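Local coordinates for competence damage-inducible protein A (Enterobacter cloacae subsp. cloacae, PDB 5VU3), which is of unknown function but belongs to the CinA (competence-damaged protein) family, some members of which are nicotinamide mononucleotide deamidases, at residues T123-A131 / S141-V152. Numbering follows the deposited sequence. Where two conformers were deposited one is given.
Sequences TAAGTVCFA and SRVLFSGDCQDV
Phe130 and Phe145 meet rim to rim under the hairpin: CZ of Phe130 lies 3.7 Å from CE2 of Phe145, each ring having the other at its edge, so this is no face-to-face stack. Val143 fills the angle between them, CG2 lying 3.9 Å from CE1 of Phe130 and CG1 resting on one face of the Phe145 ring. Further along the same side, CG2 of Val128 sits in the notch formed by CD2 of Phe145 and CG1 of Val152. The CG2 methyl of Val152, at the start of helix 149-167, comes 3.9 Å from CA of Gly126, where the bare backbone is the hollow; the type II beta turn from Ala124 to Thr127 places Gly126 there. The helix covers this face, with Ala156 and Tyr159 also against Phe130, and the hydroxyl of Tyr159 bonding OG of Ser141.

On the other face Arg142 lies over Cys129. With CG anti to the backbone N (chi1 173°) and the chain bent at chi3, its guanidinium passes over SG, which sits 4.0 Å from CZ, above one face of the group and towards its rim. NH1 then reaches CG2 of Thr127, and also donates to a water lying in the guanidinium plane; NH2 makes a weak bond to Val86 O. Thr127 itself turns OG1 back to Ala124 O, 2.7 Å away, which also takes its N-H and so pins the turn.

Five backbone hydrogen bonds join the antiparallel strands; the last, a nearly straight Phe145 N to Gly126 O bond, extends the pairing just past strand 137-144. These bonds set the strand pairing, while apolar packing fixes helix 149-167 against one face. The other face is mixed: Cys129 packs on Val91, and water and the Val86 carbonyl probably ease the arginine's charge.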
ATOM      1  N   THR A 123      11.739 -12.850  19.255  1.00 31.42           N
ATOM      2  CA  THR A 123      12.450 -11.929  18.374  1.00 33.15           C
ATOM      3  C   THR A 123      12.132 -10.487  18.741  1.00 33.98           C
ATOM      4  O   THR A 123      10.966 -10.127  18.925  1.00 32.25           O
ATOM      5  CB  THR A 123      12.068 -12.193  16.913  1.00 34.01           C
ATOM      6  OG1 THR A 123      12.512 -13.498  16.530  1.00 37.22           O
ATOM      7  CG2 THR A 123      12.702 -11.150  15.991  1.00 33.48           C
ATOM      8  N   ALA A 124      13.177  -9.664  18.836  1.00 31.74           N
ATOM      9  CA  ALA A 124      13.030  -8.297  19.321  1.00 31.57           C
ATOM     10  C   ALA A 124      12.198  -7.444  18.374  1.00 26.35           C
ATOM     11  O   ALA A 124      12.346  -7.514  17.149  1.00 24.10           O
ATOM     12  CB  ALA A 124      14.402  -7.649  19.508  1.00 28.91           C
ATOM     13  N   ALA A 125      11.329  -6.616  18.954  1.00 25.22           N
ATOM     14  CA  ALA A 125      10.680  -5.567  18.181  1.00 25.73           C
ATOM     15  C   ALA A 125      11.740  -4.732  17.476  1.00 25.94           C
ATOM     16  O   ALA A 125      12.819  -4.490  18.020  1.00 27.03           O
ATOM     17  CB  ALA A 125       9.824  -4.685  19.098  1.00 22.80           C
ATOM     18  N   GLY A 126      11.445  -4.320  16.247  1.00 23.46           N
ATOM     19  CA  GLY A 126      12.406  -3.606  15.434  1.00 22.61           C
ATOM     20  C   GLY A 126      13.218  -4.483  14.502  1.00 20.23           C
ATOM     21  O   GLY A 126      14.002  -3.955  13.708  1.00 20.19           O
ATOM     22  N   THR A 127      13.070  -5.803  14.588  1.00 21.14           N
ATOM     23  CA  THR A 127      13.756  -6.720  13.682  1.00 23.22           C
ATOM     24  C   THR A 127      12.982  -6.803  12.377  1.00 22.32           C
ATOM     25  O   THR A 127      11.799  -7.162  12.380  1.00 22.14           O
ATOM     26  CB  THR A 127      13.865  -8.113  14.297  1.00 26.11           C
ATOM     27  OG1 THR A 127      14.490  -8.035  15.583  1.00 22.76           O
ATOM     28  CG2 THR A 127      14.674  -9.020  13.379  1.00 22.88           C
ATOM     29  N   VAL A 128      13.641  -6.500  11.260  1.00 20.29           N
ATOM     30  CA  VAL A 128      12.983  -6.489   9.955  1.00 21.53           C
ATOM     31  C   VAL A 128      13.865  -7.207   8.940  1.00 20.31           C
ATOM     32  O   VAL A 128      15.068  -6.940   8.863  1.00 20.38           O
ATOM     33  CB  VAL A 128      12.688  -5.050   9.484  1.00 19.58           C
ATOM     34  CG1 VAL A 128      11.872  -5.066   8.216  1.00 16.60           C
ATOM     35  CG2 VAL A 128      11.964  -4.250  10.581  1.00 18.46           C
ATOM     36  N   CYS A 129      13.267  -8.099   8.146  1.00 19.95           N
ATOM     37  CA  CYS A 129      13.968  -8.732   7.034  1.00 18.52           C
ATOM     38  C   CYS A 129      13.535  -8.147   5.693  1.00 15.33           C
ATOM     39  O   CYS A 129      12.392  -7.715   5.512  1.00 18.95           O
ATOM     40  CB  CYS A 129      13.761 -10.251   7.021  1.00 21.30           C
ATOM     41  SG  CYS A 129      14.400 -11.099   8.477  1.00 22.05           S
ATOM     42  N   PHE A 130      14.471  -8.145   4.748  1.00 16.98           N
ATOM     43  CA  PHE A 130      14.289  -7.535   3.440  1.00 16.85           C
ATOM     44  C   PHE A 130      14.686  -8.521   2.357  1.00 17.65           C
ATOM     45  O   PHE A 130      15.642  -9.278   2.525  1.00 20.25           O
ATOM     46  CB  PHE A 130      15.150  -6.266   3.297  1.00 17.37           C
ATOM     47  CG  PHE A 130      14.833  -5.202   4.307  1.00 17.17           C
ATOM     48  CD1 PHE A 130      15.391  -5.239   5.569  1.00 17.83           C
ATOM     49  CD2 PHE A 130      13.975  -4.161   3.984  1.00 14.57           C
ATOM     50  CE1 PHE A 130      15.092  -4.254   6.505  1.00 18.15           C
ATOM     51  CE2 PHE A 130      13.671  -3.183   4.910  1.00 17.99           C
ATOM     52  CZ  PHE A 130      14.234  -3.222   6.165  1.00 17.77           C
ATOM     53  N   ALA A 131      13.957  -8.506   1.244  1.00 18.69           N
ATOM     54  CA  ALA A 131      14.370  -9.215   0.043  1.00 19.04           C
ATOM     55  C   ALA A 131      14.296  -8.264  -1.143  1.00 18.73           C
ATOM     56  O   ALA A 131      13.329  -7.505  -1.289  1.00 20.01           O
ATOM     57  CB  ALA A 131      13.504 -10.462  -0.225  1.00 17.63           C
ATOM     58  N   SER A 141      18.435  -9.382   3.639  1.00 19.31           N
ATOM     59  CA  SER A 141      19.150  -8.905   4.814  1.00 22.29           C
ATOM     60  C   SER A 141      18.230  -8.950   6.022  1.00 24.70           C
ATOM     61  O   SER A 141      17.004  -9.022   5.900  1.00 26.05           O
ATOM     62  CB  SER A 141      19.682  -7.483   4.611  1.00 25.97           C
ATOM     63  OG  SER A 141      18.609  -6.588   4.445  1.00 34.08           O
ATOM     64  N   ARG A 142      18.849  -8.894   7.196  1.00 23.70           N
ATOM     65  CA  ARG A 142      18.154  -8.904   8.475  1.00 23.00           C
ATOM     66  C   ARG A 142      18.679  -7.728   9.281  1.00 21.30           C
ATOM     67  O   ARG A 142      19.888  -7.623   9.499  1.00 20.97           O
ATOM     68  CB  ARG A 142      18.394 -10.225   9.218  1.00 25.84           C
ATOM     69  CG  ARG A 142      17.839 -10.254  10.629  1.00 31.86           C
ATOM     70  CD  ARG A 142      18.199 -11.562  11.324  1.00 40.64           C
ATOM     71  NE  ARG A 142      17.342 -12.654  10.882  1.00 43.96           N
ATOM     72  CZ  ARG A 142      16.206 -13.000  11.481  1.00 45.39           C
ATOM     73  NH1 ARG A 142      15.795 -12.341  12.558  1.00 43.14           N
ATOM     74  NH2 ARG A 142      15.484 -14.009  11.004  1.00 43.48           N
ATOM     75  N   VAL A 143      17.783  -6.832   9.699  1.00 19.42           N
ATOM     76  CA  VAL A 143      18.177  -5.572  10.323  1.00 19.20           C
ATOM     77  C   VAL A 143      17.415  -5.382  11.625  1.00 20.93           C
ATOM     78  O   VAL A 143      16.234  -5.735  11.725  1.00 25.19           O
ATOM     79  CB  VAL A 143      17.933  -4.370   9.386  1.00 16.60           C
ATOM     80  CG1 VAL A 143      18.421  -3.074  10.032  1.00 19.30           C
ATOM     81  CG2 VAL A 143      18.610  -4.582   8.038  1.00 17.27           C
ATOM     82  N   LEU A 144      18.094  -4.828  12.627  1.00 21.79           N
ATOM     83  CA  LEU A 144      17.453  -4.376  13.852  1.00 18.70           C
ATOM     84  C   LEU A 144      17.449  -2.854  13.855  1.00 18.48           C
ATOM     85  O   LEU A 144      18.518  -2.235  13.855  1.00 19.32           O
ATOM     86  CB  LEU A 144      18.177  -4.905  15.087  1.00 22.87           C
ATOM     87  CG  LEU A 144      17.641  -4.326  16.394  1.00 27.07           C
ATOM     88  CD1 LEU A 144      16.264  -4.907  16.682  1.00 26.87           C
ATOM     89  CD2 LEU A 144      18.589  -4.607  17.552  1.00 26.89           C
ATOM     90  N   PHE A 145      16.255  -2.263  13.866  1.00 16.37           N
ATOM     91  CA  PHE A 145      16.077  -0.815  13.933  1.00 17.52           C
ATOM     92  C   PHE A 145      15.698  -0.386  15.349  1.00 20.75           C
ATOM     93  O   PHE A 145      14.920  -1.065  16.028  1.00 18.89           O
ATOM     94  CB  PHE A 145      14.984  -0.354  12.970  1.00 15.49           C
ATOM     95  CG  PHE A 145      15.288  -0.606  11.523  1.00 19.43           C
ATOM     96  CD1 PHE A 145      16.091   0.273  10.807  1.00 21.20           C
ATOM     97  CD2 PHE A 145      14.755  -1.717  10.870  1.00 20.17           C
ATOM     98  CE1 PHE A 145      16.369   0.051   9.469  1.00 20.74           C
ATOM     99  CE2 PHE A 145      15.024  -1.948   9.534  1.00 17.78           C
ATOM    100  CZ  PHE A 145      15.836  -1.063   8.830  1.00 18.55           C
ATOM    101  N   SER A 146      16.214   0.764  15.776  1.00 20.26           N
ATOM    102  CA  SER A 146      15.861   1.312  17.079  1.00 21.47           C
ATOM    103  C   SER A 146      14.589   2.156  16.986  1.00 21.08           C
ATOM    104  O   SER A 146      14.157   2.564  15.903  1.00 21.35           O
ATOM    105  CB  SER A 146      17.004   2.166  17.637  1.00 20.38           C
ATOM    106  OG  SER A 146      17.148   3.366  16.888  1.00 23.97           O
ATOM    107  N   GLY A 147      13.981   2.397  18.147  1.00 22.39           N
ATOM    108  CA  GLY A 147      12.856   3.311  18.264  1.00 24.97           C
ATOM    109  C   GLY A 147      11.519   2.600  18.284  1.00 22.36           C
ATOM    110  O   GLY A 147      11.426   1.375  18.393  1.00 23.78           O
ATOM    111  N   ASP A 148      10.458   3.397  18.163  1.00 20.73           N
ATOM    112  CA  ASP A 148       9.109   2.851  18.214  1.00 24.53           C
ATOM    113  C   ASP A 148       8.655   2.449  16.809  1.00 22.95           C
ATOM    114  O   ASP A 148       9.417   2.541  15.841  1.00 21.58           O
ATOM    115  CB  ASP A 148       8.163   3.838  18.900  1.00 25.25           C
ATOM    116  CG  ASP A 148       7.914   5.105  18.091  1.00 31.33           C
ATOM    117  OD1 ASP A 148       8.288   5.195  16.897  1.00 30.30           O
ATOM    118  OD2 ASP A 148       7.329   6.042  18.677  1.00 35.92           O
ATOM    119  N   CYS A 149       7.392   2.027  16.682  1.00 21.51           N
ATOM    120  CA  CYS A 149       6.939   1.461  15.417  0.50 24.08           C
ATOM    121  C   CYS A 149       7.049   2.469  14.277  1.00 23.95           C
ATOM    122  O   CYS A 149       7.488   2.113  13.177  1.00 20.94           O
ATOM    123  CB  CYS A 149       5.509   0.933  15.542  0.50 26.13           C
ATOM    124  SG  CYS A 149       4.311   2.092  16.201  0.50 26.95           S
ATOM    125  N   GLN A 150       6.682   3.730  14.516  1.00 20.69           N
ATOM    126  CA  GLN A 150       6.783   4.712  13.440  1.00 20.87           C
ATOM    127  C   GLN A 150       8.230   4.962  13.049  1.00 19.78           C
ATOM    128  O   GLN A 150       8.515   5.217  11.873  1.00 18.50           O
ATOM    129  CB  GLN A 150       6.109   6.024  13.845  1.00 27.35           C
ATOM    130  CG  GLN A 150       4.608   6.058  13.549  1.00 37.15           C
ATOM    131  CD  GLN A 150       3.929   7.286  14.124  1.00 51.25           C
ATOM    132  OE1 GLN A 150       4.409   8.411  13.961  1.00 54.95           O
ATOM    133  NE2 GLN A 150       2.807   7.078  14.807  1.00 54.86           N
ATOM    134  N   ASP A 151       9.148   4.890  14.014  1.00 16.33           N
ATOM    135  CA  ASP A 151      10.573   4.995  13.709  1.00 14.83           C
ATOM    136  C   ASP A 151      11.043   3.825  12.864  1.00 18.61           C
ATOM    137  O   ASP A 151      11.740   4.012  11.859  1.00 18.17           O
ATOM    138  CB  ASP A 151      11.388   5.058  15.001  1.00 18.65           C
ATOM    139  CG  ASP A 151      11.029   6.245  15.861  1.00 23.15           C
ATOM    140  OD1 ASP A 151      11.005   6.083  17.104  1.00 22.09           O
ATOM    141  OD2 ASP A 151      10.782   7.337  15.298  1.00 20.71           O
ATOM    142  N   VAL A 152      10.684   2.602  13.267  1.00 17.46           N
ATOM    143  CA  VAL A 152      11.141   1.420  12.546  1.00 15.44           C
ATOM    144  C   VAL A 152      10.639   1.446  11.104  1.00 14.54           C
ATOM    145  O   VAL A 152      11.388   1.152  10.164  1.00 16.83           O
ATOM    146  CB  VAL A 152      10.695   0.144  13.289  1.00 18.25           C
ATOM    147  CG1 VAL A 152      11.050  -1.105  12.486  1.00 15.91           C
ATOM    148  CG2 VAL A 152      11.345   0.087  14.665  1.00 16.70           C
TER
HETATM  149  O   HOH W   1      13.349 -13.439  13.277  1.00 41.64           O